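Local coordinates for putative alpha/beta hydrolase fold protein (PDB 5A62) that probably hydrolyses carboxylic esters, as a carboxylesterase-like member of the alpha/beta hydrolase fold family, at residues T73-L85 / I100-H112. Numbering follows the deposited sequence. Where two conformers were deposited one is given.
Sequences TMQDLIDDLRRLL and IGGIISSMYAAQH. With ACT (acetate ion), chain B.
With CG1 of Ile78 anti to its carbonyl carbon (chi1 -48°) and the next torsion turned back, CD1 reaches into a hole formed by Ile104, Met107, Tyr108 and Gln111, ending 3.6 Å from CB of Met107. Ile104 answers as a knob among Met74, Leu77, Ile78 and Leu81. Met74 crosses it at about a right angle, with Met74 CE 3.7 Å from Ile104 CG1. Tyr108, its CG anti to the backbone N, carries its ring toward helix 74-85; Ile78 CG2 and Arg82 CA lie at the ring edge, while Leu85 CD1 comes within 3.5 Å of Tyr108 OH. A water in the ring plane ties that hydroxyl to Arg82 O.

At the partly exposed margin, Gln75 and Gln111 meet from opposite directions in a two-bond amide pair. Gln75 NE2 gives a nearly straight bond to Gln111 OE1 (2.9 Å, 167°), whereas the return bond from Gln111 NE2 to Gln75 OE1 (2.8 Å) is more bent. Gln75 NE2 also donates to Asp79 OD1 at 3.0 Å, which helps fix the rotation of the amide.

The helices cross at -72° on one side of the central sheet, with Leu81 and Ile104 both touching Ile29 of strand 25-29. Helix 100-111 starts within a GxSxG sequence (Gly97, Ser99, Gly101), consistent with the nucleophile elbow of alpha/beta hydrolases.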
loop_
_atom_site.group_PDB
_atom_site.type_symbol
_atom_site.label_atom_id
_atom_site.label_comp_id
_atom_site.label_asym_id
_atom_site.label_seq_id
_atom_site.Cartn_x
_atom_site.Cartn_y
_atom_site.Cartn_z
ATOM N N THR A 73 -0.132 4.440 4.911
ATOM C CA THR A 73 -1.294 3.590 5.201
ATOM C C THR A 73 -2.458 4.484 5.511
ATOM O O THR A 73 -2.342 5.702 5.774
ATOM C CB THR A 73 -1.080 2.667 6.374
ATOM O OG1 THR A 73 -0.919 3.456 7.581
ATOM C CG2 THR A 73 0.143 1.806 6.153
ATOM N N MET A 74 -3.653 3.908 5.532
ATOM C CA MET A 74 -4.801 4.659 5.972
ATOM C C MET A 74 -4.601 5.269 7.339
ATOM O O MET A 74 -5.054 6.395 7.580
ATOM C CB MET A 74 -6.061 3.785 6.020
ATOM C CG MET A 74 -6.658 3.317 4.705
ATOM S SD MET A 74 -6.891 4.598 3.469
ATOM C CE MET A 74 -8.035 5.574 4.326
ATOM N N GLN A 75 -3.951 4.560 8.241
ATOM C CA GLN A 75 -3.687 5.146 9.551
ATOM C C GLN A 75 -2.991 6.447 9.519
ATOM O O GLN A 75 -3.268 7.358 10.299
ATOM C CB GLN A 75 -2.948 4.138 10.409
ATOM C CG GLN A 75 -2.789 4.602 11.836
ATOM C CD GLN A 75 -4.128 4.753 12.518
ATOM O OE1 GLN A 75 -4.996 3.868 12.396
ATOM N NE2 GLN A 75 -4.324 5.859 13.200
ATOM N N ASP A 76 -2.067 6.620 8.569
ATOM C CA ASP A 76 -1.379 7.875 8.390
ATOM C C ASP A 76 -2.340 8.992 8.026
ATOM O O ASP A 76 -2.178 10.099 8.494
ATOM C CB ASP A 76 -0.263 7.737 7.382
ATOM C CG ASP A 76 0.818 6.824 7.877
ATOM O OD1 ASP A 76 1.379 7.088 8.981
ATOM O OD2 ASP A 76 1.181 5.853 7.164
ATOM N N LEU A 77 -3.297 8.721 7.172
ATOM C CA LEU A 77 -4.314 9.707 6.834
ATOM C C LEU A 77 -5.201 10.041 8.053
ATOM O O LEU A 77 -5.607 11.188 8.240
ATOM C CB LEU A 77 -5.231 9.251 5.688
ATOM C CG LEU A 77 -4.518 9.038 4.370
ATOM C CD1 LEU A 77 -5.495 8.653 3.293
ATOM C CD2 LEU A 77 -3.704 10.234 3.883
ATOM N N ILE A 78 -5.468 9.088 8.884
ATOM C CA ILE A 78 -6.270 9.373 10.082
ATOM C C ILE A 78 -5.472 10.256 10.988
ATOM O O ILE A 78 -6.018 11.212 11.556
ATOM C CB ILE A 78 -6.678 8.069 10.799
ATOM C CG1 ILE A 78 -7.266 7.008 9.888
ATOM C CG2 ILE A 78 -7.644 8.398 11.951
ATOM C CD1 ILE A 78 -8.250 7.509 8.859
ATOM N N ASP A 79 -4.186 9.971 11.132
ATOM C CA ASP A 79 -3.323 10.803 11.971
ATOM C C ASP A 79 -3.223 12.215 11.392
ATOM O O ASP A 79 -3.247 13.182 12.181
ATOM C CB ASP A 79 -1.969 10.152 12.104
ATOM C CG ASP A 79 -1.993 8.846 12.855
ATOM O OD1 ASP A 79 -2.931 8.509 13.548
ATOM O OD2 ASP A 79 -0.920 8.177 12.762
ATOM N N ASP A 80 -3.189 12.390 10.097
ATOM C CA ASP A 80 -3.184 13.745 9.517
ATOM C C ASP A 80 -4.406 14.475 9.922
ATOM O O ASP A 80 -4.376 15.684 10.243
ATOM C CB ASP A 80 -3.161 13.679 7.968
ATOM C CG ASP A 80 -1.858 13.118 7.365
ATOM O OD1 ASP A 80 -0.803 13.092 8.065
ATOM O OD2 ASP A 80 -1.957 12.704 6.178
ATOM N N LEU A 81 -5.567 13.832 9.869
ATOM C CA LEU A 81 -6.843 14.467 10.262
ATOM C C LEU A 81 -6.855 14.767 11.747
ATOM O O LEU A 81 -7.323 15.858 12.144
ATOM C CB LEU A 81 -7.990 13.525 9.933
ATOM C CG LEU A 81 -9.380 13.997 10.329
ATOM C CD1 LEU A 81 -9.725 15.327 9.755
ATOM C CD2 LEU A 81 -10.436 12.945 9.940
ATOM N N ARG A 82 -6.382 13.840 12.555
ATOM C CA ARG A 82 -6.301 14.094 13.984
ATOM C C ARG A 82 -5.485 15.319 14.280
ATOM O O ARG A 82 -5.935 16.182 15.075
ATOM C CB ARG A 82 -5.741 12.889 14.712
ATOM C CG ARG A 82 -5.726 13.068 16.214
ATOM C CD ARG A 82 -4.906 11.972 16.906
ATOM N NE ARG A 82 -3.621 11.630 16.229
ATOM C CZ ARG A 82 -2.445 12.246 16.359
ATOM N NH1 ARG A 82 -2.268 13.288 17.153
ATOM N NH2 ARG A 82 -1.405 11.810 15.633
ATOM N N ARG A 83 -4.375 15.463 13.622
ATOM C CA ARG A 83 -3.505 16.628 13.859
ATOM C C ARG A 83 -4.218 17.871 13.436
ATOM O O ARG A 83 -4.130 18.920 14.113
ATOM C CB ARG A 83 -2.166 16.462 13.145
ATOM C CG ARG A 83 -1.324 15.392 13.840
ATOM C CD ARG A 83 0.148 15.403 13.540
ATOM N NE ARG A 83 0.296 15.352 12.114
ATOM C CZ ARG A 83 0.318 14.252 11.369
ATOM N NH1 ARG A 83 0.382 13.034 11.912
ATOM N NH2 ARG A 83 0.432 14.419 10.044
ATOM N N LEU A 84 -4.937 17.862 12.328
ATOM C CA LEU A 84 -5.645 19.066 11.889
ATOM C C LEU A 84 -6.742 19.463 12.892
ATOM O O LEU A 84 -6.895 20.633 13.215
ATOM C CB LEU A 84 -6.270 18.837 10.492
ATOM C CG LEU A 84 -7.090 19.988 9.946
ATOM C CD1 LEU A 84 -6.256 21.252 9.744
ATOM C CD2 LEU A 84 -7.749 19.558 8.647
ATOM N N LEU A 85 -7.526 18.505 13.387
ATOM C CA LEU A 85 -8.635 18.843 14.262
ATOM C C LEU A 85 -8.076 19.257 15.616
ATOM O O LEU A 85 -8.640 20.173 16.235
ATOM C CB LEU A 85 -9.605 17.656 14.371
ATOM C CG LEU A 85 -10.247 17.287 13.030
ATOM C CD1 LEU A 85 -11.297 16.226 13.288
ATOM C CD2 LEU A 85 -10.820 18.488 12.268
ATOM N N ILE A 100 -12.944 7.785 -0.411
ATOM C CA ILE A 100 -11.927 7.629 0.631
ATOM C C ILE A 100 -12.177 8.482 1.842
ATOM O O ILE A 100 -11.845 8.101 2.967
ATOM C CB ILE A 100 -10.457 7.834 0.096
ATOM C CG1 ILE A 100 -9.431 7.173 1.018
ATOM C CG2 ILE A 100 -10.117 9.294 -0.101
ATOM C CD1 ILE A 100 -8.002 7.233 0.540
ATOM N N GLY A 101 -12.758 9.634 1.607
ATOM C CA GLY A 101 -13.146 10.539 2.746
ATOM C C GLY A 101 -14.091 9.871 3.685
ATOM O O GLY A 101 -14.059 10.085 4.893
ATOM N N GLY A 102 -14.955 9.032 3.187
ATOM C CA GLY A 102 -15.910 8.212 3.965
ATOM C C GLY A 102 -15.217 7.159 4.783
ATOM O O GLY A 102 -15.478 6.940 5.973
ATOM N N ILE A 103 -14.227 6.489 4.187
ATOM C CA ILE A 103 -13.442 5.561 4.879
ATOM C C ILE A 103 -12.654 6.218 6.043
ATOM O O ILE A 103 -12.607 5.756 7.191
ATOM C CB ILE A 103 -12.466 4.865 3.883
ATOM C CG1 ILE A 103 -13.219 4.556 2.566
ATOM C CG2 ILE A 103 -11.998 3.687 4.649
ATOM C CD1 ILE A 103 -12.437 3.796 1.486
ATOM N N ILE A 104 -12.006 7.337 5.715
ATOM C CA ILE A 104 -11.286 8.089 6.700
ATOM C C ILE A 104 -12.240 8.467 7.879
ATOM O O ILE A 104 -11.835 8.332 9.017
ATOM C CB ILE A 104 -10.655 9.348 6.061
ATOM C CG1 ILE A 104 -9.515 8.897 5.120
ATOM C CG2 ILE A 104 -10.184 10.324 7.131
ATOM C CD1 ILE A 104 -9.074 9.997 4.167
ATOM N N SER A 105 -13.437 8.969 7.546
ATOM C CA SER A 105 -14.363 9.372 8.600
ATOM C C SER A 105 -14.686 8.217 9.498
ATOM O O SER A 105 -14.794 8.404 10.728
ATOM C CB SER A 105 -15.635 10.000 8.058
ATOM O OG SER A 105 -16.536 9.100 7.433
ATOM N N SER A 106 -14.858 7.016 8.915
ATOM C CA SER A 106 -15.208 5.874 9.712
ATOM C C SER A 106 -14.088 5.434 10.651
ATOM O O SER A 106 -14.314 5.126 11.829
ATOM C CB SER A 106 -15.715 4.771 8.787
ATOM O OG SER A 106 -14.663 4.150 8.074
ATOM N N MET A 107 -12.847 5.477 10.192
ATOM C CA MET A 107 -11.735 5.120 11.025
ATOM C C MET A 107 -11.463 6.157 12.091
ATOM O O MET A 107 -11.112 5.841 13.222
ATOM C CB MET A 107 -10.451 4.967 10.157
ATOM C CG MET A 107 -10.501 3.734 9.264
ATOM S SD MET A 107 -9.028 3.523 8.252
ATOM C CE MET A 107 -7.843 3.198 9.478
ATOM N N TYR A 108 -11.677 7.430 11.813
ATOM C CA TYR A 108 -11.510 8.449 12.774
ATOM C C TYR A 108 -12.538 8.288 13.896
ATOM O O TYR A 108 -12.164 8.340 15.046
ATOM C CB TYR A 108 -11.555 9.871 12.117
ATOM C CG TYR A 108 -11.248 10.962 13.085
ATOM C CD1 TYR A 108 -9.949 11.368 13.345
ATOM C CD2 TYR A 108 -12.242 11.556 13.812
ATOM C CE1 TYR A 108 -9.718 12.349 14.293
ATOM C CE2 TYR A 108 -11.995 12.577 14.690
ATOM C CZ TYR A 108 -10.722 12.921 14.933
ATOM O OH TYR A 108 -10.473 13.944 15.863
ATOM N N ALA A 109 -13.787 8.100 13.522
ATOM C CA ALA A 109 -14.849 7.859 14.520
ATOM C C ALA A 109 -14.557 6.662 15.367
ATOM O O ALA A 109 -14.743 6.691 16.621
ATOM C CB ALA A 109 -16.176 7.706 13.840
ATOM N N ALA A 110 -14.027 5.605 14.765
ATOM C CA ALA A 110 -13.743 4.392 15.499
ATOM C C ALA A 110 -12.657 4.630 16.504
ATOM O O ALA A 110 -12.709 4.126 17.652
ATOM C CB ALA A 110 -13.368 3.303 14.573
ATOM N N GLN A 111 -11.671 5.413 16.118
ATOM C CA GLN A 111 -10.486 5.626 16.949
ATOM C C GLN A 111 -10.641 6.742 17.955
ATOM O O GLN A 111 -9.924 6.726 19.003
ATOM C CB GLN A 111 -9.258 5.895 16.032
ATOM C CG GLN A 111 -8.821 4.694 15.322
ATOM C CD GLN A 111 -7.662 4.972 14.386
ATOM O OE1 GLN A 111 -6.845 5.904 14.643
ATOM N NE2 GLN A 111 -7.630 4.243 13.238
ATOM N N HIS A 112 -11.567 7.652 17.727
ATOM C CA HIS A 112 -11.798 8.825 18.509
ATOM C C HIS A 112 -13.298 9.036 18.746
ATOM O O HIS A 112 -13.856 10.055 18.368
ATOM C CB HIS A 112 -11.146 10.021 17.814
ATOM C CG HIS A 112 -9.679 9.875 17.612
ATOM N ND1 HIS A 112 -9.080 9.647 16.388
ATOM C CD2 HIS A 112 -8.669 9.996 18.503
ATOM C CE1 HIS A 112 -7.777 9.561 16.547
ATOM N NE2 HIS A 112 -7.510 9.745 17.829
HETATM C C ACT B . -11.794 6.831 -3.677
HETATM O O ACT B . -11.746 6.771 -4.931
HETATM O OXT ACT B . -11.754 7.905 -3.143
HETATM C CH3 ACT B . -11.850 5.555 -2.792
HETATM O O HOH W 1 -8.237 15.152 16.842
#